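Local coordinates for hemoglobin component VII (Tokunagayusurika akamusi, PDB 1X46), which probably carries or stores oxygen, binding it at the iron of a heme held within a single-chain globin fold of the midge larva, at residues I29-F34 against D51-K56; K25-L30 against A59-H64; W19-D24 against H123-N128. All blocks are in the same frame, centred on the assembly; numbering follows the deposited sequence.

Contact 1. Residues I29-F34 against D51-K56; sequences ILYNFF and DLESLK
Tyr-31 and Lys-56 mark where the backbones come nearest, their CA atoms 7.1 Å apart. Residues 29-34 are an uninterrupted run of helix 26-36, while 51-56 spans the short helix 52-55: Asp-51 is its N-cap, with OD1 accepting a weak bond from Glu-53 N, and Lys-56 is where the chain leaves helical geometry. The gap between the backbones is bridged mostly by the Tyr-31 ring, which is gripped from three directions. Over one face lies the end of Lys-56. A bend at chi3 (44°) folds that chain across the ring, CE over its rim and NZ almost on the ring normal, 3.9 Å from the centroid and 4° off it, a cation-pi contact. At the edge, Tyr-31 OH donates a very short hydrogen bond of 2.5 Å to Glu-53 OE2, with the carboxylate turned 88° to the ring. Leu-52 comes in obliquely, its CG 3.6 Å from Tyr-31 CE1. A water joins lysine and tyrosine: it accepts from Lys-56 NZ at 2.9 Å and donates weakly to Tyr-31 OH, so the hydroxyl meets the carboxylate directly and the ammonium through the water. The nearby lysine charge would be expected to make the tyrosine hydroxyl a stronger donor. Deeper in, Leu-52 CD1 meets Phe-34 CB at 3.9 Å, crossing that side chain at about a right angle. The Phe-34 ring goes on to meet Phe-44, a heme-binding residue, edge to face. This is globin architecture: the short D helix packed on the B helix beside the CD corner of the heme pocket.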
loop_
_atom_site.group_PDB
_atom_site.type_symbol
_atom_site.label_atom_id
_atom_site.label_comp_id
_atom_site.label_asym_id
_atom_site.label_seq_id
_atom_site.Cartn_x
_atom_site.Cartn_y
_atom_site.Cartn_z
ATOM N N ILE A 29 5.493 5.491 -7.257
ATOM C CA ILE A 29 5.346 4.623 -6.079
ATOM C C ILE A 29 5.734 3.194 -6.452
ATOM O O ILE A 29 6.474 2.523 -5.709
ATOM C CB ILE A 29 3.865 4.651 -5.577
ATOM C CG1 ILE A 29 3.554 5.999 -4.917
ATOM C CG2 ILE A 29 3.604 3.473 -4.594
ATOM C CD1 ILE A 29 2.055 6.248 -4.755
ATOM N N LEU A 30 5.263 2.704 -7.599
ATOM C CA LEU A 30 5.607 1.343 -8.011
ATOM C C LEU A 30 7.079 1.192 -8.318
ATOM O O LEU A 30 7.713 0.180 -7.950
ATOM C CB LEU A 30 4.746 0.856 -9.206
ATOM C CG LEU A 30 4.905 -0.607 -9.622
ATOM C CD1 LEU A 30 4.555 -1.528 -8.437
ATOM C CD2 LEU A 30 3.999 -0.929 -10.843
ATOM N N TYR A 31 7.629 2.172 -9.041
ATOM C CA TYR A 31 9.063 2.144 -9.297
ATOM C C TYR A 31 9.854 2.096 -7.980
ATOM O O TYR A 31 10.789 1.286 -7.879
ATOM C CB TYR A 31 9.456 3.365 -10.131
ATOM C CG TYR A 31 10.940 3.493 -10.321
ATOM C CD1 TYR A 31 11.567 2.917 -11.416
ATOM C CD2 TYR A 31 11.712 4.205 -9.401
ATOM C CE1 TYR A 31 12.939 3.041 -11.600
ATOM C CE2 TYR A 31 13.098 4.318 -9.579
ATOM C CZ TYR A 31 13.676 3.731 -10.689
ATOM O OH TYR A 31 15.032 3.832 -10.914
ATOM N N ASN A 32 9.451 2.898 -6.990
ATOM C CA ASN A 32 10.168 2.900 -5.718
ATOM C C ASN A 32 10.105 1.544 -5.028
ATOM O O ASN A 32 11.085 1.055 -4.467
ATOM C CB ASN A 32 9.627 3.985 -4.820
ATOM C CG ASN A 32 10.368 4.068 -3.523
ATOM O OD1 ASN A 32 11.561 4.397 -3.501
ATOM N ND2 ASN A 32 9.677 3.795 -2.437
ATOM N N PHE A 33 8.950 0.911 -5.091
ATOM C CA PHE A 33 8.776 -0.410 -4.505
ATOM C C PHE A 33 9.690 -1.414 -5.165
ATOM O O PHE A 33 10.432 -2.107 -4.456
ATOM C CB PHE A 33 7.281 -0.816 -4.593
ATOM C CG PHE A 33 7.002 -2.229 -4.121
ATOM C CD1 PHE A 33 7.511 -2.688 -2.912
ATOM C CD2 PHE A 33 6.237 -3.109 -4.911
ATOM C CE1 PHE A 33 7.253 -4.001 -2.474
ATOM C CE2 PHE A 33 5.984 -4.422 -4.491
ATOM C CZ PHE A 33 6.480 -4.862 -3.252
ATOM N N PHE A 34 9.690 -1.503 -6.504
ATOM C CA PHE A 34 10.517 -2.485 -7.173
ATOM C C PHE A 34 12.010 -2.156 -7.048
ATOM O O PHE A 34 12.820 -3.084 -6.995
ATOM C CB PHE A 34 10.120 -2.555 -8.661
ATOM C CG PHE A 34 8.796 -3.266 -8.923
ATOM C CD1 PHE A 34 8.186 -4.074 -7.958
ATOM C CD2 PHE A 34 8.207 -3.143 -10.165
ATOM C CE1 PHE A 34 6.988 -4.718 -8.238
ATOM C CE2 PHE A 34 7.021 -3.788 -10.475
ATOM C CZ PHE A 34 6.397 -4.570 -9.527
ATOM N N ASP A 51 14.157 -5.038 -17.272
ATOM C CA ASP A 51 14.919 -3.993 -16.619
ATOM C C ASP A 51 14.004 -2.884 -16.087
ATOM O O ASP A 51 13.161 -2.363 -16.817
ATOM C CB ASP A 51 15.921 -3.426 -17.616
ATOM C CG ASP A 51 16.989 -2.631 -16.962
ATOM O OD1 ASP A 51 16.745 -1.438 -16.694
ATOM O OD2 ASP A 51 18.113 -3.099 -16.714
ATOM N N LEU A 52 14.160 -2.542 -14.805
ATOM C CA LEU A 52 13.243 -1.580 -14.220
ATOM C C LEU A 52 13.313 -0.234 -14.900
ATOM O O LEU A 52 12.303 0.438 -15.006
ATOM C CB LEU A 52 13.483 -1.441 -12.725
ATOM C CG LEU A 52 12.523 -0.545 -11.963
ATOM C CD1 LEU A 52 11.043 -1.007 -12.076
ATOM C CD2 LEU A 52 13.019 -0.487 -10.527
ATOM N N GLU A 53 14.506 0.153 -15.372
ATOM C CA GLU A 53 14.662 1.441 -16.029
ATOM C C GLU A 53 13.918 1.497 -17.360
ATOM O O GLU A 53 13.502 2.578 -17.792
ATOM C CB GLU A 53 16.141 1.788 -16.213
ATOM C CG GLU A 53 16.935 1.971 -14.908
ATOM C CD GLU A 53 16.304 2.976 -13.947
ATOM O OE1 GLU A 53 16.036 4.130 -14.338
ATOM O OE2 GLU A 53 16.047 2.569 -12.806
ATOM N N SER A 54 13.747 0.331 -18.003
ATOM C CA SER A 54 13.005 0.188 -19.260
ATOM C C SER A 54 11.508 0.196 -19.021
ATOM O O SER A 54 10.744 0.675 -19.846
ATOM C CB SER A 54 13.358 -1.150 -19.931
ATOM O OG SER A 54 14.740 -1.213 -20.226
ATOM N N LEU A 55 11.090 -0.376 -17.903
ATOM C CA LEU A 55 9.653 -0.481 -17.604
ATOM C C LEU A 55 8.957 0.853 -17.307
ATOM O O LEU A 55 7.775 1.047 -17.655
ATOM C CB LEU A 55 9.438 -1.440 -16.432
ATOM C CG LEU A 55 9.606 -2.924 -16.718
ATOM C CD1 LEU A 55 9.694 -3.694 -15.394
ATOM C CD2 LEU A 55 8.438 -3.474 -17.553
ATOM N N LYS A 56 9.625 1.774 -16.625
ATOM C CA LYS A 56 9.036 3.060 -16.300
ATOM C C LYS A 56 8.580 3.856 -17.583
ATOM O O LYS A 56 9.275 3.887 -18.586
ATOM C CB LYS A 56 9.990 3.874 -15.403
ATOM C CG LYS A 56 9.289 4.961 -14.617
ATOM C CD LYS A 56 10.020 5.511 -13.366
ATOM C CE LYS A 56 11.497 5.769 -13.565
ATOM N NZ LYS A 56 12.013 6.818 -12.622
HETATM O O HOH W 1 14.855 6.467 -12.160
#

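Contact 2. Residues K25-L30 against A59-H64; sequences KEVDIL and APFALH. With HEM (protoporphyrin IX containing Fe), chain B.
Leu-30 reaches from helix 26-36 across to Phe-61 and His-64 of helix 59-78. CB sits 3.9 Å from Phe-61 CZ. CG, anti to the backbone N (chi1 -173°), presses closer still, 3.6 Å from the same CZ. Beyond the fork, CD2 lies over the ring face, 3.9 Å from the centroid and 17° off the normal, a CH-pi contact, while CD1 turns to the face of the Phe-34 ring, offset toward its rim. CD2 also meets the edge of His-64, 4.0 Å from that residue's own CD2.

Val-27 meets the CE2 edge of the Phe-61 ring. Its carbonyl O is 3.5 Å from Phe-61 CE2, near the ring plane, and CG1 also packs at that edge, while CG2 rests on CA and CB of Ala-62. Thus Phe-61 is wedged where the segment axes cross at 91° and 9.0 Å, the near-perpendicular packing of the globin B and E helices. With an alanine in place of Phe-61, a gap is likely to open between the helices, leaving Leu-30 CD2 and Val-27 CG1 without the surface they rest on.

His-64 occupies the distal position of the heme pocket. Its CE1 lies against the porphyrin near C1A, and NE2 shares a 2.7 Å hydrogen bond with a water in the ring plane, bound to the heme iron at 2.1 Å; His-99 is the axial ligand from the protein. Phe-44 meets the imidazole edge to face. The two segments thus meet by van der Waals packing, mostly of apolar groups, and the imidazole turns its NE2 edge to the iron-bound water.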
loop_
_atom_site.group_PDB
_atom_site.type_symbol
_atom_site.label_atom_id
_atom_site.label_comp_id
_atom_site.label_asym_id
_atom_site.label_seq_id
_atom_site.Cartn_x
_atom_site.Cartn_y
_atom_site.Cartn_z
ATOM N N LYS A 25 1.101 9.954 -8.013
ATOM C CA LYS A 25 2.459 9.537 -8.338
ATOM C C LYS A 25 2.531 8.008 -8.420
ATOM O O LYS A 25 3.496 7.414 -7.954
ATOM C CB LYS A 25 3.458 10.060 -7.299
ATOM C CG LYS A 25 3.525 11.606 -7.236
ATOM C CD LYS A 25 4.459 12.077 -6.124
ATOM C CE LYS A 25 4.624 13.600 -6.125
ATOM N NZ LYS A 25 3.346 14.334 -5.828
ATOM N N GLU A 26 1.508 7.383 -9.008
ATOM C CA GLU A 26 1.375 5.916 -9.018
ATOM C C GLU A 26 2.587 5.224 -9.596
ATOM O O GLU A 26 3.105 4.282 -9.028
ATOM C CB GLU A 26 0.158 5.526 -9.877
ATOM C CG GLU A 26 -1.132 6.266 -9.563
ATOM C CD GLU A 26 -1.396 7.436 -10.488
ATOM O OE1 GLU A 26 -0.487 8.234 -10.726
ATOM O OE2 GLU A 26 -2.558 7.551 -10.962
ATOM N N VAL A 27 3.070 5.712 -10.734
ATOM C CA VAL A 27 4.223 5.091 -11.386
ATOM C C VAL A 27 5.459 5.194 -10.491
ATOM O O VAL A 27 6.183 4.212 -10.327
ATOM C CB VAL A 27 4.460 5.742 -12.780
ATOM C CG1 VAL A 27 5.855 5.468 -13.307
ATOM C CG2 VAL A 27 3.398 5.251 -13.792
ATOM N N ASP A 28 5.659 6.366 -9.887
ATOM C CA ASP A 28 6.822 6.555 -9.016
ATOM C C ASP A 28 6.709 5.684 -7.777
ATOM O O ASP A 28 7.742 5.166 -7.298
ATOM C CB ASP A 28 7.021 8.012 -8.617
ATOM C CG ASP A 28 7.453 8.900 -9.786
ATOM O OD1 ASP A 28 7.992 8.396 -10.787
ATOM O OD2 ASP A 28 7.266 10.142 -9.755
ATOM N N ILE A 29 5.493 5.491 -7.257
ATOM C CA ILE A 29 5.346 4.623 -6.079
ATOM C C ILE A 29 5.734 3.194 -6.452
ATOM O O ILE A 29 6.474 2.523 -5.709
ATOM C CB ILE A 29 3.865 4.651 -5.577
ATOM C CG1 ILE A 29 3.554 5.999 -4.917
ATOM C CG2 ILE A 29 3.604 3.473 -4.594
ATOM C CD1 ILE A 29 2.055 6.248 -4.755
ATOM N N LEU A 30 5.263 2.704 -7.599
ATOM C CA LEU A 30 5.607 1.343 -8.011
ATOM C C LEU A 30 7.079 1.192 -8.318
ATOM O O LEU A 30 7.713 0.180 -7.950
ATOM C CB LEU A 30 4.746 0.856 -9.206
ATOM C CG LEU A 30 4.905 -0.607 -9.622
ATOM C CD1 LEU A 30 4.555 -1.528 -8.437
ATOM C CD2 LEU A 30 3.999 -0.929 -10.843
ATOM N N ALA A 59 3.124 1.502 -20.760
ATOM C CA ALA A 59 1.740 1.309 -20.367
ATOM C C ALA A 59 1.504 0.124 -19.437
ATOM O O ALA A 59 0.752 0.276 -18.489
ATOM C CB ALA A 59 0.799 1.254 -21.620
ATOM N N PRO A 60 2.126 -1.049 -19.648
ATOM C CA PRO A 60 1.925 -2.138 -18.684
ATOM C C PRO A 60 2.341 -1.742 -17.253
ATOM O O PRO A 60 1.726 -2.178 -16.278
ATOM C CB PRO A 60 2.823 -3.248 -19.231
ATOM C CG PRO A 60 2.883 -2.948 -20.713
ATOM C CD PRO A 60 2.975 -1.481 -20.787
ATOM N N PHE A 61 3.414 -0.976 -17.126
ATOM C CA PHE A 61 3.841 -0.521 -15.813
ATOM C C PHE A 61 2.857 0.450 -15.161
ATOM O O PHE A 61 2.473 0.269 -14.004
ATOM C CB PHE A 61 5.246 0.120 -15.903
ATOM C CG PHE A 61 5.947 0.262 -14.569
ATOM C CD1 PHE A 61 6.516 -0.840 -13.949
ATOM C CD2 PHE A 61 6.038 1.502 -13.966
ATOM C CE1 PHE A 61 7.196 -0.676 -12.737
ATOM C CE2 PHE A 61 6.720 1.672 -12.734
ATOM C CZ PHE A 61 7.274 0.547 -12.126
ATOM N N ALA A 62 2.419 1.465 -15.913
ATOM C CA ALA A 62 1.419 2.394 -15.407
ATOM C C ALA A 62 0.113 1.633 -15.113
ATOM O O ALA A 62 -0.582 1.957 -14.166
ATOM C CB ALA A 62 1.145 3.482 -16.437
ATOM N N LEU A 63 -0.202 0.630 -15.936
ATOM C CA LEU A 63 -1.425 -0.130 -15.702
ATOM C C LEU A 63 -1.406 -0.784 -14.309
ATOM O O LEU A 63 -2.348 -0.615 -13.521
ATOM C CB LEU A 63 -1.630 -1.166 -16.811
ATOM C CG LEU A 63 -2.819 -2.122 -16.566
ATOM C CD1 LEU A 63 -4.178 -1.409 -16.359
ATOM C CD2 LEU A 63 -2.856 -3.100 -17.768
ATOM N N HIS A 64 -0.324 -1.493 -13.976
ATOM C CA HIS A 64 -0.292 -2.153 -12.679
ATOM C C HIS A 64 -0.243 -1.109 -11.524
ATOM O O HIS A 64 -0.890 -1.281 -10.485
ATOM C CB HIS A 64 0.861 -3.142 -12.522
ATOM C CG HIS A 64 0.710 -3.916 -11.274
ATOM N ND1 HIS A 64 -0.313 -4.825 -11.123
ATOM C CD2 HIS A 64 1.271 -3.764 -10.052
ATOM C CE1 HIS A 64 -0.314 -5.272 -9.881
ATOM N NE2 HIS A 64 0.613 -4.624 -9.204
HETATM C CHA HEM B . -1.682 -8.120 -8.515
HETATM C CHB HEM B . -3.092 -4.754 -5.324
HETATM C CHC HEM B . 0.872 -5.631 -2.683
HETATM C CHD HEM B . 2.309 -8.978 -5.856
HETATM C C1A HEM B . -2.359 -7.098 -7.914
HETATM C C2A HEM B . -3.552 -6.475 -8.443
HETATM C C3A HEM B . -3.920 -5.554 -7.558
HETATM C C4A HEM B . -3.037 -5.584 -6.425
HETATM C CMA HEM B . -5.146 -4.623 -7.682
HETATM C CAA HEM B . -4.182 -6.765 -9.843
HETATM C CBA HEM B . -5.023 -8.053 -9.958
HETATM C CGA HEM B . -6.262 -7.950 -9.102
HETATM O O1A HEM B . -6.452 -8.804 -8.213
HETATM O O2A HEM B . -7.075 -7.004 -9.303
HETATM C C1B HEM B . -2.129 -4.651 -4.357
HETATM C C2B HEM B . -2.110 -3.738 -3.237
HETATM C C3B HEM B . -1.002 -3.985 -2.503
HETATM C C4B HEM B . -0.314 -5.087 -3.147
HETATM C CMB HEM B . -3.200 -2.659 -2.994
HETATM C CAB HEM B . -0.449 -3.328 -1.217
HETATM C CBB HEM B . -1.097 -2.415 -0.494
HETATM C C1C HEM B . 1.617 -6.599 -3.293
HETATM C C2C HEM B . 2.888 -7.156 -2.835
HETATM C C3C HEM B . 3.298 -8.053 -3.729
HETATM C C4C HEM B . 2.288 -8.142 -4.765
HETATM C CMC HEM B . 3.608 -6.747 -1.526
HETATM C CAC HEM B . 4.589 -8.911 -3.679
HETATM C C1D HEM B . 1.340 -9.078 -6.815
HETATM C C2D HEM B . 1.407 -9.987 -7.930
HETATM C C3D HEM B . 0.174 -9.728 -8.741
HETATM C C4D HEM B . -0.500 -8.650 -8.057
HETATM C CMD HEM B . 2.525 -11.012 -8.210
HETATM C CAD HEM B . -0.224 -10.451 -10.052
HETATM C CBD HEM B . 0.492 -9.834 -11.249
HETATM C CGD HEM B . 0.195 -10.628 -12.506
HETATM O O1D HEM B . -0.827 -11.352 -12.551
HETATM O O2D HEM B . 1.004 -10.553 -13.460
HETATM N NA HEM B . -2.081 -6.544 -6.684
HETATM N NB HEM B . -0.989 -5.456 -4.285
HETATM N NC HEM B . 1.268 -7.233 -4.471
HETATM N ND HEM B . 0.177 -8.302 -6.894
HETATM FE FE HEM B . -0.411 -6.888 -5.579
HETATM O O HOH W 2 0.741 -5.486 -6.599
#

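Contact 3. Residues W19-D24 against H123-N128; sequences WAQIHD and HASGYN
Gln-21 grips Ser-125 where the AB region of this globin fold meets the turn joining its last two helices, the GH corner. The CA atoms of Gln-21 and Ala-124 are 5.7 Å apart, the nearest pair of the two backbones.

Hydrogen bonds carry most of the contact, and all three of them run between the Gln-21 amide and Ser-125. OE1 accepts twice, from the backbone N of Ser-125 at 2.8 Å and from its OG at 3.0 Å. Both donors are tilted 31° from the carbonyl plane, and they arrive from opposite faces of it, so the oxygen is pinched between them. Ser-125 OG can do this because chi1 (70°) sets it between its own N and carbonyl carbon, on the side where Gln-21 OE1 lies. In the other direction, NE2 donates to Ser-125 O, a longer bond at 3.3 Å but nearly straight (171°); NE2 lies in the plane of that carbonyl, on a lone pair, and Ser-125 O in turn lies in the Gln-21 amide plane. With its oxygen and nitrogen both engaged, the amide has its flip orientation fixed.

Van der Waals packing is lighter. Ala-124 CB lies over one face of the Gln-21 amide, 3.9 Å from NE2, on the side from which Ser-125 N reaches OE1. Ile-22 CG2 touches CB of His-123 at 4.0 Å, the two side chains meeting at about a right angle; inward, Ile-22 also packs on Phe-119 and Leu-120 of helix 106-123.

Backbone structure shapes the second partner. Residues 124-127 form a type II beta turn, with Gly-126 taking the positive phi of its third position. Ser-125 is thus the second residue of the turn, which is closed by Tyr-127 N donating to Ala-124 O at 3.1 Å.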
loop_
_atom_site.group_PDB
_atom_site.type_symbol
_atom_site.label_atom_id
_atom_site.label_comp_id
_atom_site.label_asym_id
_atom_site.label_seq_id
_atom_site.Cartn_x
_atom_site.Cartn_y
_atom_site.Cartn_z
ATOM N N TRP A 19 -1.509 10.863 1.943
ATOM C CA TRP A 19 -1.820 10.088 0.750
ATOM C C TRP A 19 -2.170 10.969 -0.444
ATOM O O TRP A 19 -1.741 10.715 -1.569
ATOM C CB TRP A 19 -2.939 9.087 1.051
ATOM C CG TRP A 19 -3.342 8.299 -0.164
ATOM C CD1 TRP A 19 -4.577 8.311 -0.778
ATOM C CD2 TRP A 19 -2.535 7.366 -0.897
ATOM N NE1 TRP A 19 -4.567 7.441 -1.845
ATOM C CE2 TRP A 19 -3.332 6.848 -1.939
ATOM C CE3 TRP A 19 -1.217 6.904 -0.770
ATOM C CZ2 TRP A 19 -2.837 5.907 -2.876
ATOM C CZ3 TRP A 19 -0.733 5.965 -1.689
ATOM C CH2 TRP A 19 -1.540 5.489 -2.732
ATOM N N ALA A 20 -2.993 11.982 -0.177
ATOM C CA ALA A 20 -3.397 12.900 -1.239
ATOM C C ALA A 20 -2.198 13.600 -1.904
ATOM O O ALA A 20 -2.286 14.034 -3.062
ATOM C CB ALA A 20 -4.397 13.932 -0.689
ATOM N N GLN A 21 -1.079 13.681 -1.176
ATOM C CA GLN A 21 0.136 14.307 -1.701
ATOM C C GLN A 21 0.901 13.392 -2.672
ATOM O O GLN A 21 1.739 13.872 -3.439
ATOM C CB GLN A 21 1.063 14.705 -0.546
ATOM C CG GLN A 21 0.563 15.852 0.314
ATOM C CD GLN A 21 1.684 16.481 1.126
ATOM O OE1 GLN A 21 2.639 17.032 0.549
ATOM N NE2 GLN A 21 1.586 16.387 2.449
ATOM N N ILE A 22 0.639 12.081 -2.632
ATOM C CA ILE A 22 1.368 11.134 -3.474
ATOM C C ILE A 22 0.492 10.278 -4.369
ATOM O O ILE A 22 1.012 9.540 -5.208
ATOM C CB ILE A 22 2.302 10.240 -2.605
ATOM C CG1 ILE A 22 1.484 9.307 -1.693
ATOM C CG2 ILE A 22 3.271 11.124 -1.789
ATOM C CD1 ILE A 22 2.331 8.146 -1.175
ATOM N N HIS A 23 -0.831 10.374 -4.233
ATOM C CA HIS A 23 -1.657 9.422 -4.975
ATOM C C HIS A 23 -1.706 9.593 -6.485
ATOM O O HIS A 23 -2.141 8.675 -7.201
ATOM C CB HIS A 23 -3.041 9.246 -4.345
ATOM C CG HIS A 23 -3.927 10.447 -4.401
ATOM N ND1 HIS A 23 -3.638 11.579 -5.130
ATOM C CD2 HIS A 23 -5.129 10.676 -3.817
ATOM C CE1 HIS A 23 -4.616 12.455 -4.985
ATOM N NE2 HIS A 23 -5.540 11.929 -4.204
ATOM N N ASP A 24 -1.216 10.735 -6.976
ATOM C CA ASP A 24 -1.094 10.934 -8.389
ATOM C C ASP A 24 0.337 10.655 -8.853
ATOM O O ASP A 24 0.718 10.984 -9.981
ATOM C CB ASP A 24 -1.548 12.346 -8.744
ATOM C CG ASP A 24 -0.629 13.407 -8.198
ATOM O OD1 ASP A 24 -0.042 13.226 -7.102
ATOM O OD2 ASP A 24 -0.436 14.473 -8.814
ATOM N N HIS A 123 8.371 12.650 -0.185
ATOM C CA HIS A 123 7.478 13.477 -1.010
ATOM C C HIS A 123 6.328 14.187 -0.317
ATOM O O HIS A 123 5.818 15.173 -0.866
ATOM C CB HIS A 123 6.951 12.667 -2.202
ATOM C CG HIS A 123 8.042 12.100 -3.054
ATOM N ND1 HIS A 123 8.760 12.862 -3.956
ATOM C CD2 HIS A 123 8.575 10.858 -3.104
ATOM C CE1 HIS A 123 9.671 12.103 -4.542
ATOM N NE2 HIS A 123 9.577 10.882 -4.044
ATOM N N ALA A 124 5.912 13.719 0.859
ATOM C CA ALA A 124 4.806 14.353 1.570
ATOM C C ALA A 124 5.324 15.497 2.419
ATOM O O ALA A 124 6.012 15.292 3.428
ATOM C CB ALA A 124 4.038 13.329 2.426
ATOM N N SER A 125 4.991 16.721 2.024
ATOM C CA SER A 125 5.448 17.871 2.793
ATOM C C SER A 125 5.025 17.770 4.255
ATOM O O SER A 125 3.896 17.383 4.577
ATOM C CB SER A 125 4.955 19.177 2.153
ATOM O OG SER A 125 3.554 19.312 2.307
ATOM N N GLY A 126 5.963 18.084 5.141
ATOM C CA GLY A 126 5.705 18.090 6.569
ATOM C C GLY A 126 5.695 16.737 7.254
ATOM O O GLY A 126 5.318 16.635 8.410
ATOM N N TYR A 127 6.092 15.690 6.537
ATOM C CA TYR A 127 6.140 14.345 7.095
ATOM C C TYR A 127 6.995 14.349 8.362
ATOM O O TYR A 127 8.117 14.878 8.341
ATOM C CB TYR A 127 6.761 13.399 6.070
ATOM C CG TYR A 127 6.769 11.938 6.489
ATOM C CD1 TYR A 127 5.779 11.065 6.046
ATOM C CD2 TYR A 127 7.756 11.444 7.335
ATOM C CE1 TYR A 127 5.769 9.732 6.416
ATOM C CE2 TYR A 127 7.764 10.091 7.702
ATOM C CZ TYR A 127 6.755 9.257 7.246
ATOM O OH TYR A 127 6.750 7.921 7.585
ATOM N N ASN A 128 6.489 13.719 9.425
ATOM C CA ASN A 128 7.209 13.635 10.684
ATOM C C ASN A 128 6.853 12.367 11.443
ATOM O O ASN A 128 6.159 11.478 10.918
ATOM C CB ASN A 128 6.935 14.895 11.524
ATOM C CG ASN A 128 5.452 15.106 11.823
ATOM O OD1 ASN A 128 4.707 14.162 11.962
ATOM N ND2 ASN A 128 5.030 16.375 11.924
#

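Overall arrangement
Contacts 1 and 2 are neighbours, their centres about 8 Å apart, and both are built on helix 26-36. That helix packs on helix 52-55 in contact 1 and on helix 59-78 in contact 2, two helices that follow each other in the chain. Phe-61 ties the pair together, meeting Tyr-31 and Phe-34 as well as its own partners. Contact 3 lies about 20 Å from contact 1 and 17 Å from contact 2; it closes a long loop within which both are nested. Ile-29 packing on Ile-22 connects it to them. Contact 2 reaches the heme through His-64, contact 1 lies beside it next to Phe-44, while contact 3 joins early and late parts away from it.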